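Local coordinates for quinonprotein alcohol dehydrogenase-like protein (Bacteroides thetaiotaomicron VPI-5482, PDB 4R5O) that is of unknown function but binds calcium ions and joins an immunoglobulin-like beta-sandwich domain to a seven-bladed beta-propeller, at residues C225-I230 and K275-F280; Q317-P322 and Y341-D346; S369-T374 and V388-E393. All coordinates share one frame; numbering follows the deposited sequence.

Contact 1: residues C225-I230 and K275-F280; sequences CFYNSI and KQKINF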
ATOM      1  N   CYS A 225       1.306  19.225 -10.036  1.00 40.60           N
ATOM      2  CA  CYS A 225       1.106  17.925  -9.447  1.00 40.35           C
ATOM      3  C   CYS A 225      -0.343  17.463  -9.612  1.00 43.45           C
ATOM      4  O   CYS A 225      -1.267  18.231  -9.342  1.00 41.82           O
ATOM      5  CB  CYS A 225       1.492  17.974  -7.965  1.00 40.99           C
ATOM      6  SG  CYS A 225       1.456  16.361  -7.148  1.00 45.03           S
ATOM      7  N   PHE A 226      -0.544  16.183  -9.989  1.00 39.40           N
ATOM      8  CA  PHE A 226      -1.895  15.633  -9.995  1.00 38.06           C
ATOM      9  C   PHE A 226      -2.068  14.977  -8.642  1.00 40.96           C
ATOM     10  O   PHE A 226      -1.676  13.818  -8.472  1.00 40.42           O
ATOM     11  CB  PHE A 226      -2.205  14.668 -11.175  1.00 39.13           C
ATOM     12  CG  PHE A 226      -1.943  15.044 -12.617  1.00 40.07           C
ATOM     13  CD1 PHE A 226      -1.649  16.360 -12.975  1.00 42.03           C
ATOM     14  CD2 PHE A 226      -2.029  14.087 -13.629  1.00 40.84           C
ATOM     15  CE1 PHE A 226      -1.373  16.700 -14.308  1.00 42.14           C
ATOM     16  CE2 PHE A 226      -1.812  14.438 -14.972  1.00 43.50           C
ATOM     17  CZ  PHE A 226      -1.452  15.736 -15.297  1.00 42.13           C
ATOM     18  N   TYR A 227      -2.588  15.720  -7.652  1.00 38.33           N
ATOM     19  CA  TYR A 227      -2.799  15.193  -6.289  1.00 37.21           C
ATOM     20  C   TYR A 227      -3.727  14.022  -6.369  1.00 41.76           C
ATOM     21  O   TYR A 227      -3.538  13.057  -5.650  1.00 43.00           O
ATOM     22  CB  TYR A 227      -3.329  16.276  -5.333  1.00 37.99           C
ATOM     23  CG  TYR A 227      -2.335  17.408  -5.172  1.00 39.53           C
ATOM     24  CD1 TYR A 227      -1.146  17.222  -4.469  1.00 41.67           C
ATOM     25  CD2 TYR A 227      -2.553  18.643  -5.774  1.00 39.56           C
ATOM     26  CE1 TYR A 227      -0.207  18.245  -4.355  1.00 43.51           C
ATOM     27  CE2 TYR A 227      -1.623  19.673  -5.658  1.00 40.37           C
ATOM     28  CZ  TYR A 227      -0.458  19.471  -4.937  1.00 48.14           C
ATOM     29  OH  TYR A 227       0.474  20.465  -4.821  1.00 55.80           O
ATOM     30  N   ASN A 228      -4.673  14.072  -7.320  1.00 38.78           N
ATOM     31  CA  ASN A 228      -5.631  13.023  -7.650  1.00 38.25           C
ATOM     32  C   ASN A 228      -5.898  13.053  -9.109  1.00 39.42           C
ATOM     33  O   ASN A 228      -5.929  14.132  -9.702  1.00 39.56           O
ATOM     34  CB  ASN A 228      -6.939  13.166  -6.864  1.00 42.07           C
ATOM     35  CG  ASN A 228      -6.759  13.148  -5.388  1.00 50.55           C
ATOM     36  OD1 ASN A 228      -6.611  12.097  -4.770  1.00 46.68           O
ATOM     37  ND2 ASN A 228      -6.643  14.331  -4.830  1.00 42.87           N
ATOM     38  N   SER A 229      -6.080  11.877  -9.693  1.00 35.31           N
ATOM     39  CA  SER A 229      -6.345  11.697 -11.121  1.00 34.94           C
ATOM     40  C   SER A 229      -7.117  10.397 -11.348  1.00 40.27           C
ATOM     41  O   SER A 229      -7.295   9.618 -10.408  1.00 40.52           O
ATOM     42  CB  SER A 229      -5.046  11.713 -11.924  1.00 37.10           C
ATOM     43  OG  SER A 229      -4.122  10.750 -11.452  1.00 45.20           O
ATOM     44  N   ILE A 230      -7.626  10.200 -12.578  1.00 37.88           N
ATOM     45  CA  ILE A 230      -8.386   9.024 -12.997  1.00 37.48           C
ATOM     46  C   ILE A 230      -8.348   8.951 -14.509  1.00 45.34           C
ATOM     47  O   ILE A 230      -8.187   9.984 -15.168  1.00 46.01           O
ATOM     48  CB  ILE A 230      -9.849   9.047 -12.452  1.00 40.22           C
ATOM     49  CG1 ILE A 230     -10.483   7.627 -12.429  1.00 39.43           C
ATOM     50  CG2 ILE A 230     -10.730  10.098 -13.166  1.00 40.82           C
ATOM     51  CD1 ILE A 230     -11.793   7.453 -11.730  1.00 32.68           C
ATOM     52  N   LYS A 275     -10.711  24.089  -4.733  1.00 51.00           N
ATOM     53  CA  LYS A 275      -9.884  24.910  -3.847  1.00 51.11           C
ATOM     54  C   LYS A 275      -9.223  24.023  -2.787  1.00 55.33           C
ATOM     55  O   LYS A 275      -8.776  24.517  -1.754  1.00 56.81           O
ATOM     56  CB  LYS A 275     -10.723  26.022  -3.191  1.00 54.60           C
ATOM     57  CG  LYS A 275     -11.361  27.016  -4.160  1.00 70.60           C
ATOM     58  CD  LYS A 275     -12.132  28.086  -3.411  1.00 77.68           C
ATOM     59  CE  LYS A 275     -12.752  29.097  -4.340  1.00 88.74           C
ATOM     60  NZ  LYS A 275     -13.512  30.131  -3.590  1.00 95.67           N
ATOM     61  N   GLN A 276      -9.161  22.703  -3.047  1.00 49.89           N
ATOM     62  CA  GLN A 276      -8.589  21.691  -2.152  1.00 48.65           C
ATOM     63  C   GLN A 276      -8.339  20.362  -2.876  1.00 50.96           C
ATOM     64  O   GLN A 276      -8.807  20.163  -4.001  1.00 51.30           O
ATOM     65  CB  GLN A 276      -9.534  21.423  -0.948  1.00 50.24           C
ATOM     66  CG  GLN A 276     -10.851  20.722  -1.354  1.00 56.97           C
ATOM     67  CD  GLN A 276     -11.619  20.175  -0.194  1.00 72.20           C
ATOM     68  OE1 GLN A 276     -12.044  20.911   0.705  1.00 69.65           O
ATOM     69  NE2 GLN A 276     -11.865  18.875  -0.228  1.00 61.77           N
ATOM     70  N   LYS A 277      -7.688  19.414  -2.178  1.00 45.88           N
ATOM     71  CA  LYS A 277      -7.482  18.072  -2.686  1.00 43.41           C
ATOM     72  C   LYS A 277      -8.746  17.292  -2.601  1.00 46.89           C
ATOM     73  O   LYS A 277      -9.326  17.183  -1.512  1.00 47.62           O
ATOM     74  CB  LYS A 277      -6.381  17.331  -1.925  1.00 43.43           C
ATOM     75  CG  LYS A 277      -5.022  17.932  -1.994  1.00 26.44           C
ATOM     76  CD  LYS A 277      -4.069  17.003  -1.340  1.00 22.96           C
ATOM     77  CE  LYS A 277      -2.693  17.590  -1.317  1.00 34.38           C
ATOM     78  NZ  LYS A 277      -1.703  16.604  -0.830  1.00 35.73           N
ATOM     79  N   ILE A 278      -9.182  16.752  -3.736  1.00 42.81           N
ATOM     80  CA  ILE A 278     -10.347  15.869  -3.819  1.00 42.05           C
ATOM     81  C   ILE A 278     -10.089  14.904  -4.988  1.00 47.10           C
ATOM     82  O   ILE A 278      -9.473  15.265  -5.992  1.00 46.24           O
ATOM     83  CB  ILE A 278     -11.725  16.591  -3.912  1.00 44.01           C
ATOM     84  CG1 ILE A 278     -12.933  15.614  -3.759  1.00 43.64           C
ATOM     85  CG2 ILE A 278     -11.837  17.438  -5.134  1.00 43.38           C
ATOM     86  CD1 ILE A 278     -13.008  14.746  -2.456  1.00 38.01           C
ATOM     87  N   ASN A 279     -10.507  13.654  -4.799  1.00 43.82           N
ATOM     88  CA  ASN A 279     -10.307  12.606  -5.776  1.00 42.07           C
ATOM     89  C   ASN A 279     -11.495  12.498  -6.742  1.00 43.30           C
ATOM     90  O   ASN A 279     -12.462  13.242  -6.649  1.00 42.81           O
ATOM     91  CB  ASN A 279     -10.079  11.264  -5.045  1.00 37.70           C
ATOM     92  CG  ASN A 279     -11.211  10.758  -4.218  1.00 48.49           C
ATOM     93  OD1 ASN A 279     -11.979  11.518  -3.615  1.00 48.08           O
ATOM     94  ND2 ASN A 279     -11.311   9.441  -4.146  1.00 40.56           N
ATOM     95  N   PHE A 280     -11.352  11.589  -7.709  1.00 39.61           N
ATOM     96  CA  PHE A 280     -12.334  11.192  -8.717  1.00 38.74           C
ATOM     97  C   PHE A 280     -12.713   9.758  -8.484  1.00 43.15           C
ATOM     98  O   PHE A 280     -11.816   8.917  -8.333  1.00 42.28           O
ATOM     99  CB  PHE A 280     -11.789  11.383 -10.141  1.00 39.11           C
ATOM    100  CG  PHE A 280     -11.318  12.773 -10.459  1.00 39.24           C
ATOM    101  CD1 PHE A 280     -10.045  13.184 -10.113  1.00 41.18           C
ATOM    102  CD2 PHE A 280     -12.136  13.662 -11.140  1.00 41.05           C
ATOM    103  CE1 PHE A 280      -9.619  14.487 -10.376  1.00 42.47           C
ATOM    104  CE2 PHE A 280     -11.707  14.958 -11.418  1.00 44.05           C
ATOM    105  CZ  PHE A 280     -10.446  15.360 -11.039  1.00 42.55           C
TER
HETATM  106  O   HOH W   1      -8.707  10.042  -7.911  1.00 29.52           O

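Contact 2: residues Q317-P322 and Y341-D346; sequences QPAKGP and YLVSTD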
ATOM      1  N   GLN A 317     -19.366  21.208   4.155  1.00 56.55           N
ATOM      2  CA  GLN A 317     -18.044  21.485   3.636  1.00 55.76           C
ATOM      3  C   GLN A 317     -17.259  20.174   3.577  1.00 58.80           C
ATOM      4  O   GLN A 317     -17.339  19.406   4.537  1.00 59.68           O
ATOM      5  CB  GLN A 317     -17.373  22.534   4.541  1.00 57.49           C
ATOM      6  CG  GLN A 317     -16.336  23.407   3.845  1.00 84.06           C
ATOM      7  CD  GLN A 317     -16.849  24.367   2.786  1.00 99.73           C
ATOM      8  OE1 GLN A 317     -18.035  24.720   2.713  1.00 90.33           O
ATOM      9  NE2 GLN A 317     -15.942  24.792   1.925  1.00 97.94           N
ATOM     10  N   PRO A 318     -16.508  19.860   2.494  1.00 54.14           N
ATOM     11  CA  PRO A 318     -15.763  18.587   2.473  1.00 53.54           C
ATOM     12  C   PRO A 318     -14.530  18.617   3.349  1.00 61.09           C
ATOM     13  O   PRO A 318     -13.937  19.679   3.528  1.00 62.67           O
ATOM     14  CB  PRO A 318     -15.353  18.417   1.011  1.00 54.40           C
ATOM     15  CG  PRO A 318     -15.853  19.614   0.286  1.00 58.86           C
ATOM     16  CD  PRO A 318     -16.277  20.641   1.266  1.00 55.39           C
ATOM     17  N   ALA A 319     -14.147  17.445   3.902  1.00 58.91           N
ATOM     18  CA  ALA A 319     -12.941  17.275   4.709  1.00 58.98           C
ATOM     19  C   ALA A 319     -11.722  17.610   3.877  1.00 65.02           C
ATOM     20  O   ALA A 319     -11.699  17.370   2.673  1.00 65.14           O
ATOM     21  CB  ALA A 319     -12.856  15.863   5.250  1.00 59.53           C
ATOM     22  N   LYS A 320     -10.747  18.224   4.502  1.00 64.43           N
ATOM     23  CA  LYS A 320      -9.544  18.759   3.880  1.00 66.01           C
ATOM     24  C   LYS A 320      -8.367  18.713   4.863  1.00 77.25           C
ATOM     25  O   LYS A 320      -8.569  18.720   6.077  1.00 77.63           O
ATOM     26  CB  LYS A 320      -9.872  20.227   3.461  1.00 68.15           C
ATOM     27  CG  LYS A 320      -8.719  21.156   3.118  1.00 73.57           C
ATOM     28  CD  LYS A 320      -9.148  22.589   2.830  1.00 77.44           C
ATOM     29  CE  LYS A 320      -7.991  23.563   2.631  1.00 82.90           C
ATOM     30  NZ  LYS A 320      -7.016  23.197   1.579  1.00 88.74           N
ATOM     31  N   GLY A 321      -7.159  18.655   4.311  1.00 78.60           N
ATOM     32  CA  GLY A 321      -5.887  18.784   5.019  1.00 80.08           C
ATOM     33  C   GLY A 321      -5.351  20.187   4.721  1.00 89.11           C
ATOM     34  O   GLY A 321      -5.684  20.752   3.665  1.00 88.95           O
ATOM     35  N   PRO A 322      -4.543  20.836   5.597  1.00 88.54           N
ATOM     36  CA  PRO A 322      -4.127  22.228   5.283  1.00 88.97           C
ATOM     37  C   PRO A 322      -2.927  22.336   4.306  1.00 92.53           C
ATOM     38  O   PRO A 322      -2.905  23.243   3.465  1.00 91.59           O
ATOM     39  CB  PRO A 322      -3.740  22.808   6.645  1.00 91.37           C
ATOM     40  CG  PRO A 322      -3.467  21.623   7.526  1.00 95.53           C
ATOM     41  CD  PRO A 322      -4.052  20.385   6.919  1.00 90.37           C
ATOM     42  N   TYR A 341     -19.579   7.286  -0.619  1.00 42.54           N
ATOM     43  CA  TYR A 341     -19.307   7.723   0.738  1.00 42.12           C
ATOM     44  C   TYR A 341     -18.377   8.938   0.673  1.00 45.73           C
ATOM     45  O   TYR A 341     -17.405   8.903  -0.082  1.00 45.00           O
ATOM     46  CB  TYR A 341     -18.710   6.596   1.586  1.00 42.82           C
ATOM     47  CG  TYR A 341     -19.635   5.429   1.808  1.00 45.86           C
ATOM     48  CD1 TYR A 341     -20.562   5.434   2.847  1.00 48.85           C
ATOM     49  CD2 TYR A 341     -19.545   4.286   1.023  1.00 46.49           C
ATOM     50  CE1 TYR A 341     -21.414   4.351   3.063  1.00 48.90           C
ATOM     51  CE2 TYR A 341     -20.380   3.189   1.243  1.00 47.60           C
ATOM     52  CZ  TYR A 341     -21.321   3.233   2.258  1.00 51.06           C
ATOM     53  OH  TYR A 341     -22.128   2.156   2.506  1.00 54.54           O
ATOM     54  N   LEU A 342     -18.680  10.012   1.414  1.00 42.43           N
ATOM     55  CA  LEU A 342     -17.832  11.203   1.433  1.00 43.10           C
ATOM     56  C   LEU A 342     -17.813  11.769   2.858  1.00 48.84           C
ATOM     57  O   LEU A 342     -18.732  11.513   3.632  1.00 48.86           O
ATOM     58  CB  LEU A 342     -18.239  12.278   0.388  1.00 43.88           C
ATOM     59  CG  LEU A 342     -19.609  12.977   0.391  1.00 49.79           C
ATOM     60  CD1 LEU A 342     -19.618  14.074  -0.634  1.00 49.76           C
ATOM     61  CD2 LEU A 342     -20.760  12.036   0.057  1.00 53.19           C
ATOM     62  N   VAL A 343     -16.705  12.454   3.221  1.00 45.31           N
ATOM     63  CA  VAL A 343     -16.419  12.983   4.564  1.00 43.42           C
ATOM     64  C   VAL A 343     -16.592  14.496   4.635  1.00 44.76           C
ATOM     65  O   VAL A 343     -16.008  15.225   3.835  1.00 42.90           O
ATOM     66  CB  VAL A 343     -14.979  12.635   5.002  1.00 46.85           C
ATOM     67  CG1 VAL A 343     -14.776  12.931   6.489  1.00 47.49           C
ATOM     68  CG2 VAL A 343     -14.637  11.184   4.703  1.00 46.33           C
ATOM     69  N   SER A 344     -17.337  14.959   5.637  1.00 43.12           N
ATOM     70  CA  SER A 344     -17.516  16.375   5.900  1.00 44.22           C
ATOM     71  C   SER A 344     -16.340  16.865   6.736  1.00 52.20           C
ATOM     72  O   SER A 344     -15.633  16.060   7.364  1.00 51.21           O
ATOM     73  CB  SER A 344     -18.854  16.659   6.572  1.00 48.37           C
ATOM     74  OG  SER A 344     -18.942  16.030   7.838  1.00 66.14           O
ATOM     75  N   THR A 345     -16.142  18.195   6.747  1.00 53.10           N
ATOM     76  CA  THR A 345     -15.042  18.870   7.444  1.00 55.36           C
ATOM     77  C   THR A 345     -15.075  18.615   9.007  1.00 63.35           C
ATOM     78  O   THR A 345     -14.037  18.823   9.643  1.00 64.00           O
ATOM     79  CB  THR A 345     -15.074  20.381   7.132  1.00 69.20           C
ATOM     80  OG1 THR A 345     -13.799  20.954   7.401  1.00 75.73           O
ATOM     81  CG2 THR A 345     -16.213  21.139   7.820  1.00 65.99           C
ATOM     82  N   ASP A 346     -16.221  18.134   9.593  1.00 61.46           N
ATOM     83  CA  ASP A 346     -16.400  17.825  11.026  1.00 62.44           C
ATOM     84  C   ASP A 346     -16.031  16.347  11.361  1.00 67.74           C
ATOM     85  O   ASP A 346     -15.896  15.991  12.539  1.00 69.80           O
ATOM     86  CB  ASP A 346     -17.843  18.115  11.507  1.00 65.91           C
ATOM     87  CG  ASP A 346     -18.994  17.906  10.522  1.00 89.13           C
ATOM     88  OD1 ASP A 346     -18.947  18.501   9.403  1.00 91.46           O
ATOM     89  OD2 ASP A 346     -20.032  17.326  10.936  1.00 97.62           O
TER

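Contact 3: residues S369-T374 and V388-E393; sequences SGVSIT and VTYTEE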
ATOM      1  N   SER A 369     -16.685  14.495  18.488  1.00 61.48           N
ATOM      2  CA  SER A 369     -15.939  15.715  18.826  1.00 62.28           C
ATOM      3  C   SER A 369     -14.467  15.375  19.208  1.00 66.42           C
ATOM      4  O   SER A 369     -14.191  14.363  19.890  1.00 64.67           O
ATOM      5  CB  SER A 369     -16.621  16.507  19.937  1.00 66.64           C
ATOM      6  OG  SER A 369     -16.794  15.762  21.127  1.00 80.24           O
ATOM      7  N   GLY A 370     -13.546  16.186  18.662  1.00 63.04           N
ATOM      8  CA  GLY A 370     -12.106  16.037  18.860  1.00 63.36           C
ATOM      9  C   GLY A 370     -11.473  14.851  18.143  1.00 67.33           C
ATOM     10  O   GLY A 370     -10.322  14.478  18.418  1.00 66.62           O
ATOM     11  N   VAL A 371     -12.238  14.259  17.199  1.00 63.36           N
ATOM     12  CA  VAL A 371     -11.860  13.126  16.353  1.00 61.45           C
ATOM     13  C   VAL A 371     -12.096  13.537  14.903  1.00 65.27           C
ATOM     14  O   VAL A 371     -13.196  14.008  14.548  1.00 66.57           O
ATOM     15  CB  VAL A 371     -12.622  11.823  16.723  1.00 64.92           C
ATOM     16  CG1 VAL A 371     -12.057  10.639  15.969  1.00 63.84           C
ATOM     17  CG2 VAL A 371     -12.569  11.543  18.219  1.00 65.54           C
ATOM     18  N   SER A 372     -11.058  13.395  14.070  1.00 59.35           N
ATOM     19  CA  SER A 372     -11.177  13.751  12.665  1.00 57.74           C
ATOM     20  C   SER A 372     -10.732  12.578  11.791  1.00 57.99           C
ATOM     21  O   SER A 372      -9.989  11.712  12.258  1.00 58.31           O
ATOM     22  CB  SER A 372     -10.367  15.011  12.355  1.00 61.89           C
ATOM     23  OG  SER A 372      -9.001  14.853  12.695  1.00 73.52           O
ATOM     24  N   ILE A 373     -11.241  12.535  10.534  1.00 50.27           N
ATOM     25  CA  ILE A 373     -10.925  11.513   9.533  1.00 47.27           C
ATOM     26  C   ILE A 373      -9.728  12.058   8.773  1.00 46.18           C
ATOM     27  O   ILE A 373      -9.802  13.145   8.201  1.00 46.32           O
ATOM     28  CB  ILE A 373     -12.169  11.173   8.668  1.00 49.74           C
ATOM     29  CG1 ILE A 373     -13.269  10.577   9.602  1.00 49.51           C
ATOM     30  CG2 ILE A 373     -11.800  10.202   7.514  1.00 50.44           C
ATOM     31  CD1 ILE A 373     -14.581  10.384   9.032  1.00 48.94           C
ATOM     32  N   THR A 374      -8.602  11.346   8.852  1.00 40.19           N
ATOM     33  CA  THR A 374      -7.301  11.826   8.379  1.00 39.52           C
ATOM     34  C   THR A 374      -6.691  11.010   7.218  1.00 42.86           C
ATOM     35  O   THR A 374      -5.495  11.135   6.951  1.00 43.66           O
ATOM     36  CB  THR A 374      -6.324  11.783   9.561  1.00 49.90           C
ATOM     37  OG1 THR A 374      -6.309  10.454  10.109  1.00 49.14           O
ATOM     38  CG2 THR A 374      -6.693  12.808  10.661  1.00 44.79           C
ATOM     39  N   VAL A 388     -12.687   3.531   7.724  1.00 43.91           N
ATOM     40  CA  VAL A 388     -12.487   4.919   8.088  1.00 43.48           C
ATOM     41  C   VAL A 388     -11.269   5.055   8.997  1.00 48.64           C
ATOM     42  O   VAL A 388     -11.154   4.321   9.977  1.00 50.65           O
ATOM     43  CB  VAL A 388     -13.756   5.442   8.783  1.00 48.79           C
ATOM     44  CG1 VAL A 388     -13.646   6.922   9.052  1.00 48.63           C
ATOM     45  CG2 VAL A 388     -15.001   5.156   7.952  1.00 49.17           C
ATOM     46  N   THR A 389     -10.366   6.009   8.679  1.00 44.02           N
ATOM     47  CA  THR A 389      -9.168   6.328   9.465  1.00 42.32           C
ATOM     48  C   THR A 389      -9.448   7.575  10.304  1.00 45.86           C
ATOM     49  O   THR A 389      -9.706   8.644   9.763  1.00 42.84           O
ATOM     50  CB  THR A 389      -7.952   6.504   8.566  1.00 44.03           C
ATOM     51  OG1 THR A 389      -7.772   5.326   7.776  1.00 48.71           O
ATOM     52  CG2 THR A 389      -6.694   6.829   9.325  1.00 38.53           C
ATOM     53  N   TYR A 390      -9.415   7.408  11.639  1.00 45.68           N
ATOM     54  CA  TYR A 390      -9.628   8.467  12.620  1.00 46.18           C
ATOM     55  C   TYR A 390      -8.344   8.830  13.353  1.00 51.85           C
ATOM     56  O   TYR A 390      -7.488   7.956  13.538  1.00 48.78           O
ATOM     57  CB  TYR A 390     -10.675   8.040  13.663  1.00 46.61           C
ATOM     58  CG  TYR A 390     -12.068   7.811  13.147  1.00 45.82           C
ATOM     59  CD1 TYR A 390     -12.935   8.873  12.941  1.00 49.34           C
ATOM     60  CD2 TYR A 390     -12.563   6.530  12.983  1.00 45.21           C
ATOM     61  CE1 TYR A 390     -14.247   8.668  12.517  1.00 51.87           C
ATOM     62  CE2 TYR A 390     -13.871   6.309  12.560  1.00 46.04           C
ATOM     63  CZ  TYR A 390     -14.714   7.383  12.329  1.00 53.86           C
ATOM     64  OH  TYR A 390     -16.010   7.186  11.908  1.00 55.12           O
ATOM     65  N   THR A 391      -8.238  10.103  13.817  1.00 51.83           N
ATOM     66  CA  THR A 391      -7.135  10.581  14.645  1.00 53.60           C
ATOM     67  C   THR A 391      -7.706  11.465  15.735  1.00 67.06           C
ATOM     68  O   THR A 391      -8.458  12.403  15.441  1.00 67.94           O
ATOM     69  CB  THR A 391      -6.042  11.298  13.839  1.00 51.63           C
ATOM     70  OG1 THR A 391      -5.522  10.420  12.835  1.00 50.71           O
ATOM     71  CG2 THR A 391      -4.892  11.792  14.709  1.00 44.15           C
ATOM     72  N   GLU A 392      -7.364  11.137  17.006  1.00 70.63           N
ATOM     73  CA  GLU A 392      -7.718  11.954  18.164  1.00 74.12           C
ATOM     74  C   GLU A 392      -6.729  13.102  18.172  1.00 82.70           C
ATOM     75  O   GLU A 392      -5.525  12.875  18.334  1.00 82.91           O
ATOM     76  CB  GLU A 392      -7.746  11.158  19.483  1.00 76.63           C
ATOM     77  CG  GLU A 392      -8.901  10.175  19.622  1.00 92.26           C
ATOM     78  CD  GLU A 392      -9.098   9.525  20.982  1.00123.24           C
ATOM     79  OE1 GLU A 392      -8.817  10.183  22.011  1.00128.87           O
ATOM     80  OE2 GLU A 392      -9.647   8.401  21.017  1.00117.98           O
ATOM     81  N   GLU A 393      -7.231  14.305  17.861  1.00 82.46           N
ATOM     82  CA  GLU A 393      -6.489  15.558  17.681  1.00 84.40           C
ATOM     83  C   GLU A 393      -5.565  15.883  18.876  1.00 90.78           C
ATOM     84  O   GLU A 393      -4.388  16.205  18.664  1.00 90.40           O
ATOM     85  CB  GLU A 393      -7.477  16.733  17.481  1.00 86.47           C
ATOM     86  CG  GLU A 393      -8.468  16.546  16.331  1.00100.16           C
ATOM     87  CD  GLU A 393      -9.546  17.602  16.137  1.00123.33           C
ATOM     88  OE1 GLU A 393      -9.640  18.534  16.967  1.00133.98           O
ATOM     89  OE2 GLU A 393     -10.315  17.480  15.154  1.00104.70           O
TER

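Contact 1: residues C225-I230 and K275-F280
Y227 and K277 meet with their side chains crossing at about a right angle, the extended lysine chain passing obliquely by the ring so that K277 CE lies 3.5 Å from Y227 CD1. A long aliphatic chain suits this place: its methylenes pack against the tyrosine while NZ runs on to the carbonyl oxygens of H324 and S326. Y227 OH bonds H324 ND1, so both polar ends finish on the same loop, and C225 SG sits 3.7 Å above one face of the Y227 ring, offset toward its rim.

Next along the chain, N228 lies against the backbone of I278 and N279. With CG anti to its carbonyl carbon (chi1 -58°), N228 ND2 is brought to 3.2 Å from I278 O. The two asparagine amides are not stacked, their planes being 62° apart, and the closest approach of these side chains is N228 OD1 to N279 CB, 3.6 Å. Each is tied elsewhere: N228 ND2 donates to N239 and T328, and N279 OD1 accepts from the backbone N of M331.

F280 meets the other segment with its ring edge, N228 O lying near the ring plane 3.8 Å from F280 CE1. Its CB packs on I230 CG2 at 3.5 Å, the two side chains lying at a slant, which gives the contact an apolar end. Here a water joins the backbones, donating to S229 O (2.9 Å) and accepting from F280 N (3.1 Å).

Y227 and N228 both face N239, a classic beta bulge where strand 228-232 begins. The touching backbones run almost the same way, 6° apart, as expected in a beta-propeller where the innermost strand of one blade lies beside the chain entering the next, here strand 281-282.

Contact 2: residues Q317-P322 and Y341-D346
T345 and A319, with Q317 close behind, contribute most of the surface buried here, and the backbone does much of the joining. T345 N donates to Q317 O over 2.8 Å, with an N-H...O angle of 146°. A319 N donates to V343 O over 2.9 Å, and this bond is straighter, at 167°. Together they bracket a single bridge between P318 and S344, a place that fits proline because neither bond calls on its missing N-H. Q317 O also receives the CA-H of S344, at a CA...O distance of 3.3 Å.

Side chains fill in around this frame. The small methyl of A319 packs between backbone and side chain: A319 CB is 3.5 Å from S344 O and 3.7 Å from V343 CG1. At the exposed end, with T345 OG1 anti to the backbone N (chi1 -160°), methyl CG2 falls between N and the carbonyl carbon and rests 3.7 Å from Q317 CB, covering the glutamine stem with carbon.

Since the two clear hydrogen bonds run between main-chain atoms, joining this loop to the end of strand 339-343 probably depends more on backbone shape, with a compact residue at A319, than on particular polar side chains.

Contact 3: residues S369-T374 and V388-E393
The antiparallel beta hairpin of strands 371-379 and 386-392 is joined here near its open end. S372 and T391 form a hydrogen-bonded pair: S372 N donates to T391 O over 3.1 Å, at 171°, and T391 N returns a bond of 2.8 Å to S372 O, nearly in line with the carbonyl. The pairs V371-E392 and I373-Y390 on either side are non-hydrogen-bonded.

V371, I373 and Y390 share one face of the sheet, where branched aliphatic residues gather along one side of the ring. V371 CG1 reaches Y390 CD1 at 3.6 Å. I373 lies alongside the tyrosine, pointing the same way; with CG1 anti to its carbonyl carbon (chi1 -62°), CG1 comes to 3.6 Å from Y390 CE1 and CD1 meets V388 CG1, also at 3.6 Å. These two strands are the inner pair of a four-stranded propeller blade, and I373 and V388 both also touch I349 of the preceding blade. Cutting I373 back to an alanine removes CG1, CG2 and CD1 and is likely to leave a gap beside the tyrosine ring and V388, where the blades meet.

On the face of S372 and T391, threonine offers a hydroxyl as well as beta-branched carbon: T391 OG1 is hydrogen-bonded to T374 OG1 at 2.8 Å, and has a further partner in S398 OG. Y390 OH, by contrast, bonds the hydroxyl of Y403.

From the N terminus the chain first builds the immunoglobulin-like domain and then enters the propeller, where all three contacts lie in series; none nests within or crosses another. Contact 1 closes a 44-residue loop holding most of one blade and ties its inner strand to the approach to the next. Contact 2 closes 18 residues, pinning the loop after strand 309-314 to strand 339-343 of the following blade. Contact 3 closes the shortest loop, a hairpin within a single blade. Neighbours along the series touch: Q276 NE2 probably hydrogen-bonds A319 O between contacts 1 and 2, and V343 packs on I373 between contacts 2 and 3, whereas contacts 1 and 3 do not meet.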